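Local coordinates for flagellar regulatory protein C (Vibrio cholerae, PDB 4QHS) that probably couples ATP hydrolysis, as a heptameric AAA+ activator, to sigma-54-dependent transcription of flagellar genes, at residues T85-E90 with R136-L141. Numbering follows the deposited sequence.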
# COMPACT_ATOMS: atom_id res chain seq x y z
N THR A 85 -12.31 -15.78 -22.70
CA THR A 85 -12.99 -15.91 -23.98
C THR A 85 -12.15 -16.72 -24.96
O THR A 85 -12.65 -17.62 -25.62
CB THR A 85 -13.29 -14.55 -24.58
OG1 THR A 85 -12.07 -13.82 -24.68
CG2 THR A 85 -14.20 -13.79 -23.67
N LEU A 86 -10.86 -16.43 -25.02
CA LEU A 86 -9.95 -17.15 -25.92
C LEU A 86 -9.84 -18.65 -25.62
O LEU A 86 -9.97 -19.48 -26.53
CB LEU A 86 -8.55 -16.52 -25.86
CG LEU A 86 -8.25 -15.53 -26.98
CD1 LEU A 86 -6.87 -14.91 -26.80
CD2 LEU A 86 -8.38 -16.20 -28.36
N PHE A 87 -9.61 -18.98 -24.35
CA PHE A 87 -9.31 -20.35 -23.96
C PHE A 87 -10.50 -21.10 -23.40
O PHE A 87 -10.50 -22.33 -23.35
CB PHE A 87 -8.17 -20.35 -22.93
CG PHE A 87 -6.89 -19.83 -23.48
CD1 PHE A 87 -6.08 -20.65 -24.25
CD2 PHE A 87 -6.51 -18.53 -23.28
CE1 PHE A 87 -4.90 -20.17 -24.79
CE2 PHE A 87 -5.33 -18.05 -23.82
CZ PHE A 87 -4.53 -18.87 -24.57
N GLY A 88 -11.53 -20.37 -22.99
CA GLY A 88 -12.68 -21.01 -22.38
C GLY A 88 -12.30 -21.37 -20.96
O GLY A 88 -11.16 -21.17 -20.55
N TYR A 89 -13.25 -21.92 -20.22
CA TYR A 89 -13.03 -22.20 -18.81
C TYR A 89 -14.01 -23.25 -18.30
O TYR A 89 -15.03 -23.54 -18.93
CB TYR A 89 -13.16 -20.92 -17.98
CG TYR A 89 -14.42 -20.12 -18.27
CD1 TYR A 89 -14.45 -19.19 -19.30
CD2 TYR A 89 -15.58 -20.31 -17.52
CE1 TYR A 89 -15.60 -18.45 -19.57
CE2 TYR A 89 -16.74 -19.59 -17.79
CZ TYR A 89 -16.74 -18.65 -18.81
OH TYR A 89 -17.87 -17.92 -19.08
N GLU A 90 -13.66 -23.81 -17.16
CA GLU A 90 -14.55 -24.73 -16.47
C GLU A 90 -15.21 -23.98 -15.32
O GLU A 90 -14.74 -22.93 -14.89
CB GLU A 90 -13.77 -25.95 -15.99
CG GLU A 90 -13.17 -26.76 -17.15
CD GLU A 90 -14.23 -27.45 -18.02
OE1 GLU A 90 -15.32 -27.78 -17.50
OE2 GLU A 90 -13.98 -27.66 -19.22
N ARG A 136 -0.37 -27.03 -30.90
CA ARG A 136 -1.62 -27.18 -31.58
C ARG A 136 -2.59 -27.89 -30.66
O ARG A 136 -3.20 -28.85 -31.04
CB ARG A 136 -1.41 -27.94 -32.85
CG ARG A 136 -1.07 -27.08 -34.01
CD ARG A 136 -1.82 -25.77 -33.94
NE ARG A 136 -1.30 -24.74 -34.83
CZ ARG A 136 -1.89 -23.57 -35.03
NH1 ARG A 136 -3.02 -23.29 -34.40
NH2 ARG A 136 -1.36 -22.69 -35.86
N GLU A 137 -2.72 -27.38 -29.46
CA GLU A 137 -3.61 -27.88 -28.42
C GLU A 137 -3.99 -26.70 -27.52
O GLU A 137 -3.20 -25.76 -27.36
CB GLU A 137 -2.96 -28.98 -27.58
CG GLU A 137 -2.84 -30.31 -28.28
CD GLU A 137 -2.17 -31.36 -27.42
OE1 GLU A 137 -1.72 -31.02 -26.31
OE2 GLU A 137 -2.09 -32.53 -27.87
N VAL A 138 -5.16 -26.78 -26.93
CA VAL A 138 -5.59 -25.77 -26.00
C VAL A 138 -6.20 -26.38 -24.77
O VAL A 138 -6.61 -27.50 -24.77
CB VAL A 138 -6.55 -24.79 -26.65
CG1 VAL A 138 -7.76 -25.48 -27.13
CG2 VAL A 138 -6.91 -23.73 -25.70
N GLU A 139 -6.21 -25.62 -23.70
CA GLU A 139 -6.74 -26.05 -22.44
C GLU A 139 -7.62 -24.97 -21.94
O GLU A 139 -7.29 -23.84 -22.05
CB GLU A 139 -5.63 -26.20 -21.45
CG GLU A 139 -5.30 -27.58 -21.15
CD GLU A 139 -3.82 -27.80 -21.16
OE1 GLU A 139 -3.15 -27.26 -22.06
OE2 GLU A 139 -3.33 -28.50 -20.26
N ARG A 140 -8.73 -25.33 -21.35
CA ARG A 140 -9.62 -24.35 -20.80
C ARG A 140 -9.11 -23.91 -19.46
O ARG A 140 -8.41 -24.65 -18.82
CB ARG A 140 -11.01 -24.94 -20.65
CG ARG A 140 -11.84 -24.96 -21.90
CD ARG A 140 -13.07 -25.73 -21.66
NE ARG A 140 -13.88 -25.90 -22.84
CZ ARG A 140 -15.08 -26.45 -22.83
NH1 ARG A 140 -15.58 -26.89 -21.71
NH2 ARG A 140 -15.76 -26.57 -23.93
N LEU A 141 -9.47 -22.70 -19.05
CA LEU A 141 -9.10 -22.23 -17.72
C LEU A 141 -9.68 -23.17 -16.67
O LEU A 141 -10.85 -23.55 -16.75
CB LEU A 141 -9.58 -20.79 -17.48
CG LEU A 141 -8.96 -19.63 -18.26
CD1 LEU A 141 -9.53 -18.30 -17.76
CD2 LEU A 141 -7.46 -19.61 -18.16
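L141 clasps the backbone of 88-90 through both its amide and its carbonyl, forming a single parallel bridge with Y89. L141 N donates to G88 O at 2.7 Å in a nearly straight bond (170° at the hydrogen), while E90 N returns a bond to L141 O at 2.9 Å, close to the line of that carbonyl. The CA of Y89 adds a CA-H...O contact to the same oxygen. G88, just after helix 82-87, has positive phi and turns the chain into this bridge.

Apolar contacts flank it. Y89 CB meets L141 CB at 3.6 Å, but a chi1 of 50° sets CG between the backbone N and carbonyl carbon and carries the ring off, to meet F94 of the GAFTGA sequence edge-to-face. At the helix end, F87 turns the CD1 edge of its ring to the CG2 methyl of V138 (3.5 Å, near the ring plane), and L125, K128 and V132 of helix 123-135 also pack on it.

The polar side chains meet beyond the bridge. R140 lays its CG against F87 O (3.3 Å), then runs extended to NE and brings NH1 to E90 OE2 at 3.1 Å. The two side chains cross at about a right angle; that of E90 bends at chi2, and although the carboxylate and guanidinium planes are only 23° apart, NH1 meets OE2 from above the carboxylate plane. R140 thus pairs with two acids, through NH1 with E90 and through NE with E106.

These contacts join the base of the GAFTGA loop to the 137-139/146-148 hairpin. Main-chain bonds at G88 and E90 fix the position of L141, and the E90-R140 and F87-V138 pairs add side-chain ties, so the two elements are probably coupled here.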